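PDB 3OZQ: Serpin48 from Tenebrio molitor, which probably inhibits serine proteases as an insect member of the serpin family, acting with high specificity on the protease SPE in innate immunity. Local coordinates for residues Val124-Lys129 with Asn159-Val164; Ser21-Val26 with Arg252-His257. All coordinates share one frame; numbering follows the deposited sequence.

Contact 1: residues Val124-Lys129 with Asn159-Val164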
loop_
_atom_site.group_PDB
_atom_site.type_symbol
_atom_site.label_atom_id
_atom_site.label_comp_id
_atom_site.label_asym_id
_atom_site.label_seq_id
_atom_site.Cartn_x
_atom_site.Cartn_y
_atom_site.Cartn_z
ATOM N N VAL A 124 23.473 -7.397 -8.685
ATOM C CA VAL A 124 23.601 -6.269 -9.593
ATOM C C VAL A 124 24.806 -5.463 -9.166
ATOM O O VAL A 124 25.099 -5.364 -7.975
ATOM C CB VAL A 124 22.320 -5.365 -9.600
ATOM C CG1 VAL A 124 22.098 -4.725 -8.236
ATOM C CG2 VAL A 124 22.417 -4.292 -10.677
ATOM N N ASP A 125 25.515 -4.904 -10.141
ATOM C CA ASP A 125 26.654 -4.048 -9.850
ATOM C C ASP A 125 26.203 -2.617 -9.613
ATOM O O ASP A 125 25.817 -1.922 -10.551
ATOM C CB ASP A 125 27.656 -4.070 -11.004
ATOM C CG ASP A 125 28.966 -3.378 -10.647
ATOM O OD1 ASP A 125 29.019 -2.711 -9.591
ATOM O OD2 ASP A 125 29.939 -3.499 -11.422
ATOM N N PHE A 126 26.269 -2.169 -8.362
ATOM C CA PHE A 126 25.874 -0.799 -8.034
ATOM C C PHE A 126 26.981 0.219 -8.352
ATOM O O PHE A 126 26.769 1.427 -8.238
ATOM C CB PHE A 126 25.453 -0.679 -6.563
ATOM C CG PHE A 126 24.279 -1.563 -6.171
ATOM C CD1 PHE A 126 22.981 -1.227 -6.524
ATOM C CD2 PHE A 126 24.482 -2.706 -5.424
ATOM C CE1 PHE A 126 21.907 -2.035 -6.152
ATOM C CE2 PHE A 126 23.413 -3.514 -5.045
ATOM C CZ PHE A 126 22.137 -3.182 -5.402
ATOM N N SER A 127 28.159 -0.271 -8.744
ATOM C CA SER A 127 29.280 0.609 -9.089
ATOM C C SER A 127 28.842 1.667 -10.086
ATOM O O SER A 127 28.942 2.868 -9.820
ATOM C CB SER A 127 30.449 -0.181 -9.693
ATOM O OG SER A 127 31.058 -1.022 -8.737
ATOM N N GLU A 128 28.374 1.206 -11.242
ATOM C CA GLU A 128 27.883 2.088 -12.285
ATOM C C GLU A 128 26.472 2.522 -11.905
ATOM O O GLU A 128 25.516 1.813 -12.190
ATOM C CB GLU A 128 27.851 1.348 -13.622
ATOM C CG GLU A 128 29.176 0.727 -14.041
ATOM C CD GLU A 128 30.146 1.745 -14.611
ATOM O OE1 GLU A 128 29.891 2.232 -15.737
ATOM O OE2 GLU A 128 31.156 2.056 -13.934
ATOM N N LYS A 129 26.350 3.683 -11.268
ATOM C CA LYS A 129 25.079 4.110 -10.686
ATOM C C LYS A 129 23.930 4.028 -11.675
ATOM O O LYS A 129 22.914 3.384 -11.401
ATOM C CB LYS A 129 25.177 5.529 -10.120
ATOM C CG LYS A 129 26.106 5.692 -8.907
ATOM C CD LYS A 129 26.075 7.146 -8.408
ATOM C CE LYS A 129 26.737 7.331 -7.043
ATOM N NZ LYS A 129 28.221 7.511 -7.089
ATOM N N ASN A 159 28.805 4.029 -3.449
ATOM C CA ASN A 159 29.829 3.013 -3.265
ATOM C C ASN A 159 29.480 2.026 -2.154
ATOM O O ASN A 159 29.947 0.890 -2.165
ATOM C CB ASN A 159 31.230 3.633 -3.059
ATOM C CG ASN A 159 31.213 4.867 -2.159
ATOM O OD1 ASN A 159 31.688 4.825 -1.025
ATOM N ND2 ASN A 159 30.702 5.977 -2.679
ATOM N N LEU A 160 28.639 2.450 -1.213
ATOM C CA LEU A 160 28.221 1.561 -0.130
ATOM C C LEU A 160 26.880 0.835 -0.337
ATOM O O LEU A 160 26.411 0.151 0.565
ATOM C CB LEU A 160 28.182 2.314 1.197
ATOM C CG LEU A 160 29.496 2.417 1.970
ATOM C CD1 LEU A 160 29.202 2.985 3.347
ATOM C CD2 LEU A 160 30.175 1.063 2.072
ATOM N N THR A 161 26.258 0.972 -1.501
ATOM C CA THR A 161 24.987 0.289 -1.717
ATOM C C THR A 161 25.239 -1.213 -1.690
ATOM O O THR A 161 26.070 -1.715 -2.452
ATOM C CB THR A 161 24.297 0.711 -3.031
ATOM O OG1 THR A 161 24.104 2.125 -3.031
ATOM C CG2 THR A 161 22.929 0.030 -3.161
ATOM N N ARG A 162 24.543 -1.909 -0.785
ATOM C CA ARG A 162 24.738 -3.343 -0.542
ATOM C C ARG A 162 23.488 -4.178 -0.820
ATOM O O ARG A 162 23.547 -5.166 -1.540
ATOM C CB ARG A 162 25.209 -3.583 0.899
ATOM C CG ARG A 162 26.750 -3.565 1.057
ATOM C CD ARG A 162 27.192 -3.048 2.434
ATOM N NE ARG A 162 26.760 -1.663 2.685
ATOM C CZ ARG A 162 26.904 -1.037 3.851
ATOM N NH1 ARG A 162 27.471 -1.663 4.871
ATOM N NH2 ARG A 162 26.490 0.208 4.002
ATOM N N VAL A 163 22.361 -3.788 -0.229
ATOM C CA VAL A 163 21.075 -4.411 -0.568
ATOM C C VAL A 163 19.984 -3.373 -0.772
ATOM O O VAL A 163 19.789 -2.477 0.068
ATOM C CB VAL A 163 20.594 -5.403 0.509
ATOM C CG1 VAL A 163 19.196 -5.940 0.155
ATOM C CG2 VAL A 163 21.589 -6.547 0.665
ATOM N N VAL A 164 19.265 -3.503 -1.884
ATOM C CA VAL A 164 18.166 -2.610 -2.181
ATOM C C VAL A 164 16.886 -3.418 -2.321
ATOM O O VAL A 164 16.837 -4.373 -3.100
ATOM C CB VAL A 164 18.417 -1.820 -3.481
ATOM C CG1 VAL A 164 17.195 -0.973 -3.835
ATOM C CG2 VAL A 164 19.661 -0.954 -3.325
#

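Contact 2: residues Ser21-Val26 with Arg252-His257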
loop_
_atom_site.group_PDB
_atom_site.type_symbol
_atom_site.label_atom_id
_atom_site.label_comp_id
_atom_site.label_asym_id
_atom_site.label_seq_id
_atom_site.Cartn_x
_atom_site.Cartn_y
_atom_site.Cartn_z
ATOM N N SER A 21 0.288 2.879 11.678
ATOM C CA SER A 21 1.633 3.253 12.083
ATOM C C SER A 21 2.404 3.733 10.862
ATOM O O SER A 21 3.106 4.729 10.923
ATOM C CB SER A 21 2.363 2.073 12.743
ATOM O OG SER A 21 1.679 1.623 13.905
ATOM N N VAL A 22 2.260 3.021 9.749
ATOM C CA VAL A 22 2.903 3.435 8.508
ATOM C C VAL A 22 2.368 4.777 8.010
ATOM O O VAL A 22 3.148 5.672 7.670
ATOM C CB VAL A 22 2.803 2.350 7.422
ATOM C CG1 VAL A 22 3.287 2.888 6.082
ATOM C CG2 VAL A 22 3.661 1.141 7.820
ATOM N N TYR A 23 1.039 4.924 7.993
ATOM C CA TYR A 23 0.405 6.155 7.537
ATOM C C TYR A 23 0.980 7.342 8.312
ATOM O O TYR A 23 1.371 8.350 7.719
ATOM C CB TYR A 23 -1.132 6.046 7.686
ATOM C CG TYR A 23 -1.949 7.233 7.237
ATOM C CD1 TYR A 23 -2.812 7.138 6.146
ATOM C CD2 TYR A 23 -1.882 8.441 7.913
ATOM C CE1 TYR A 23 -3.587 8.226 5.743
ATOM C CE2 TYR A 23 -2.644 9.528 7.522
ATOM C CZ TYR A 23 -3.493 9.417 6.436
ATOM O OH TYR A 23 -4.237 10.509 6.060
ATOM N N LYS A 24 1.050 7.212 9.636
ATOM C CA LYS A 24 1.518 8.303 10.497
ATOM C C LYS A 24 2.926 8.733 10.137
ATOM O O LYS A 24 3.256 9.912 10.168
ATOM C CB LYS A 24 1.467 7.893 11.977
ATOM C CG LYS A 24 1.663 9.055 12.946
ATOM C CD LYS A 24 1.296 8.671 14.388
ATOM C CE LYS A 24 -0.222 8.693 14.633
ATOM N NZ LYS A 24 -0.787 10.051 14.971
ATOM N N GLU A 25 3.762 7.765 9.794
ATOM C CA GLU A 25 5.123 8.066 9.378
ATOM C C GLU A 25 5.156 8.733 8.006
ATOM O O GLU A 25 5.810 9.758 7.825
ATOM C CB GLU A 25 5.957 6.786 9.360
ATOM C CG GLU A 25 7.253 6.907 10.104
ATOM C CD GLU A 25 7.097 7.641 11.420
ATOM O OE1 GLU A 25 6.295 7.195 12.263
ATOM O OE2 GLU A 25 7.785 8.666 11.609
ATOM N N VAL A 26 4.438 8.163 7.042
ATOM C CA VAL A 26 4.487 8.687 5.677
ATOM C C VAL A 26 4.040 10.142 5.610
ATOM O O VAL A 26 4.615 10.944 4.873
ATOM C CB VAL A 26 3.688 7.827 4.692
ATOM C CG1 VAL A 26 3.486 8.579 3.369
ATOM C CG2 VAL A 26 4.411 6.517 4.461
ATOM N N ARG A 252 -7.866 5.060 15.289
ATOM C CA ARG A 252 -9.308 4.844 15.289
ATOM C C ARG A 252 -9.868 4.792 13.867
ATOM O O ARG A 252 -10.779 4.022 13.577
ATOM C CB ARG A 252 -10.018 5.929 16.100
ATOM C CG ARG A 252 -10.011 5.699 17.606
ATOM C CD ARG A 252 -8.595 5.608 18.155
ATOM N NE ARG A 252 -8.576 5.547 19.616
ATOM C CZ ARG A 252 -8.393 6.602 20.407
ATOM N NH1 ARG A 252 -8.209 7.806 19.878
ATOM N NH2 ARG A 252 -8.392 6.453 21.726
ATOM N N SER A 253 -9.299 5.595 12.976
ATOM C CA SER A 253 -9.832 5.706 11.621
ATOM C C SER A 253 -9.727 4.415 10.801
ATOM O O SER A 253 -10.487 4.217 9.856
ATOM C CB SER A 253 -9.164 6.869 10.882
ATOM O OG SER A 253 -9.232 8.055 11.653
ATOM N N PHE A 254 -8.792 3.539 11.149
ATOM C CA PHE A 254 -8.606 2.307 10.378
ATOM C C PHE A 254 -9.250 1.095 11.039
ATOM O O PHE A 254 -9.462 0.062 10.398
ATOM C CB PHE A 254 -7.121 2.050 10.114
ATOM C CG PHE A 254 -6.537 2.949 9.069
ATOM C CD1 PHE A 254 -5.775 4.044 9.424
ATOM C CD2 PHE A 254 -6.771 2.708 7.730
ATOM C CE1 PHE A 254 -5.247 4.877 8.459
ATOM C CE2 PHE A 254 -6.253 3.547 6.760
ATOM C CZ PHE A 254 -5.484 4.627 7.128
ATOM N N LEU A 255 -9.562 1.236 12.323
ATOM C CA LEU A 255 -10.298 0.215 13.054
ATOM C C LEU A 255 -11.551 -0.210 12.309
ATOM O O LEU A 255 -12.208 0.607 11.668
ATOM C CB LEU A 255 -10.700 0.735 14.431
ATOM C CG LEU A 255 -9.564 1.198 15.336
ATOM C CD1 LEU A 255 -10.096 1.438 16.744
ATOM C CD2 LEU A 255 -8.447 0.172 15.334
ATOM N N PRO A 256 -11.881 -1.501 12.391
ATOM C CA PRO A 256 -13.121 -2.034 11.821
ATOM C C PRO A 256 -14.323 -1.520 12.612
ATOM O O PRO A 256 -14.249 -1.384 13.838
ATOM C CB PRO A 256 -12.972 -3.548 12.014
ATOM C CG PRO A 256 -11.515 -3.773 12.285
ATOM C CD PRO A 256 -11.058 -2.550 13.006
ATOM N N HIS A 257 -15.412 -1.223 11.918
ATOM C CA HIS A 257 -16.602 -0.695 12.573
ATOM C C HIS A 257 -17.835 -1.507 12.208
ATOM O O HIS A 257 -17.828 -2.254 11.227
ATOM C CB HIS A 257 -16.817 0.773 12.204
ATOM C CG HIS A 257 -15.747 1.690 12.708
ATOM N ND1 HIS A 257 -15.638 2.051 14.034
ATOM C CD2 HIS A 257 -14.738 2.324 12.063
ATOM C CE1 HIS A 257 -14.610 2.868 14.185
ATOM N NE2 HIS A 257 -14.047 3.050 13.003
#

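Contact 1: residues Val124-Lys129 with Asn159-Val164
The ring of Phe126 lies against Thr161. On one face sits CG2 of Thr161, 3.6 Å from the ring centroid and only 10° off the ring normal, which is the geometry of a CH-pi contact. CG1 of Val124 touches the opposite face near the rim, so the ring has a methyl on each side.

Thr161 can offer its methyl because CG2 stands anti to the backbone N (chi1 -57° for OG1); OG1 is thereby left beside that N and bonds to the backbone N of Asn158. The side chains of Phe126 and Thr161 run nearly perpendicular to each other. Farther out on the ring, CE1 of Phe126 meets CG2 of Val164 at 3.8 Å, an oblique approach. Two carbonyl oxygens also come near the ring: Thr161 O lies 3.5 Å from CD2 of Phe126, and Arg162 O lies 3.9 Å from CE2 of Phe126.

No hydrogen bond spans the two segments. Internally, Asp125 OD1 accepts from Ser127 N at 2.7 Å, and Arg162 NE donates to Leu160 O at 2.8 Å. The first closes an Asx turn between strand 120-124 and helix 129-143, while Phe126 packs its ring on the Thr161-Val164 run leading into strand 163-174. In this serpin arrangement strand 90-100 lies between strands 120-124 and 163-174, and helix 129-143 covers the sheet, Val124 touching Leu135 and Val164 touching Met136.

Contact 2: residues Ser21-Val26 with Arg252-His257
The nearest CA atoms across the segments are those of Tyr23 and Phe254, 10.2 Å apart, so the gap is bridged by side chains alone. Residues 21-26 are a continuous part of helix 10-29, as the bond from Val26 N to Val22 O at 2.9 Å illustrates. Residues 252-257 are less regular: about 252-254 the chain makes a weakly bonded helical turn, while Leu255, Pro256 and His257 have extended backbone angles. The bond from Leu255 N to Arg252 O is weak (3.3 Å), and His257 NE2 reaches the same carbonyl only weakly.

Both CB atoms point toward the opposing segment. Tyr23 extends from its helix with CG anti to the backbone N (chi1 -179°), which carries the ring toward Phe254. The rings form an offset edge-to-face pair, centroids 5.7 Å apart and planes at 62°, in which Phe254 presents its edge toward the face of Tyr23. Contact is narrow: CZ of Phe254 lies 3.8 Å from CD1 of Tyr23, and CE1 of Phe254 lies 4.0 Å from that same CD1. Just 78 Å² of surface is buried between the segments.

Further aromatic neighbours extend the cluster, with Phe34 meeting Tyr23 and Tyr359 meeting Phe254. Across the two segments the contact is thus apolar and aromatic, relying on ring shape and dispersion, while the hydroxyl of Tyr23, the one polar group on the two touching side chains, hydrogen-bonds to OE2 of Glu247 in helix 243-248 and so has a partner within a buried setting.

How the contacts relate
Contact 1 and contact 2 are separate regions of one serpin domain: their centres lie 34 Å apart, and their nearest atoms about 17 Å. Along the chain the order is 21-26, 124-129, 159-164, 252-257, so both segments of contact 1 fall between those of contact 2. Contact 1 lies peripherally, 26 Å from the chain centre, where strands 120-124 and 163-174 flank strand 90-100. Contact 2 is more central, 12 Å from that point, beside strand 365-372. Contact 1 brings together the chain on both sides of helix 129-143, across 29 residues; contact 2 joins the N-terminal helix 10-29 to helix 250-254, some 225 residues further on.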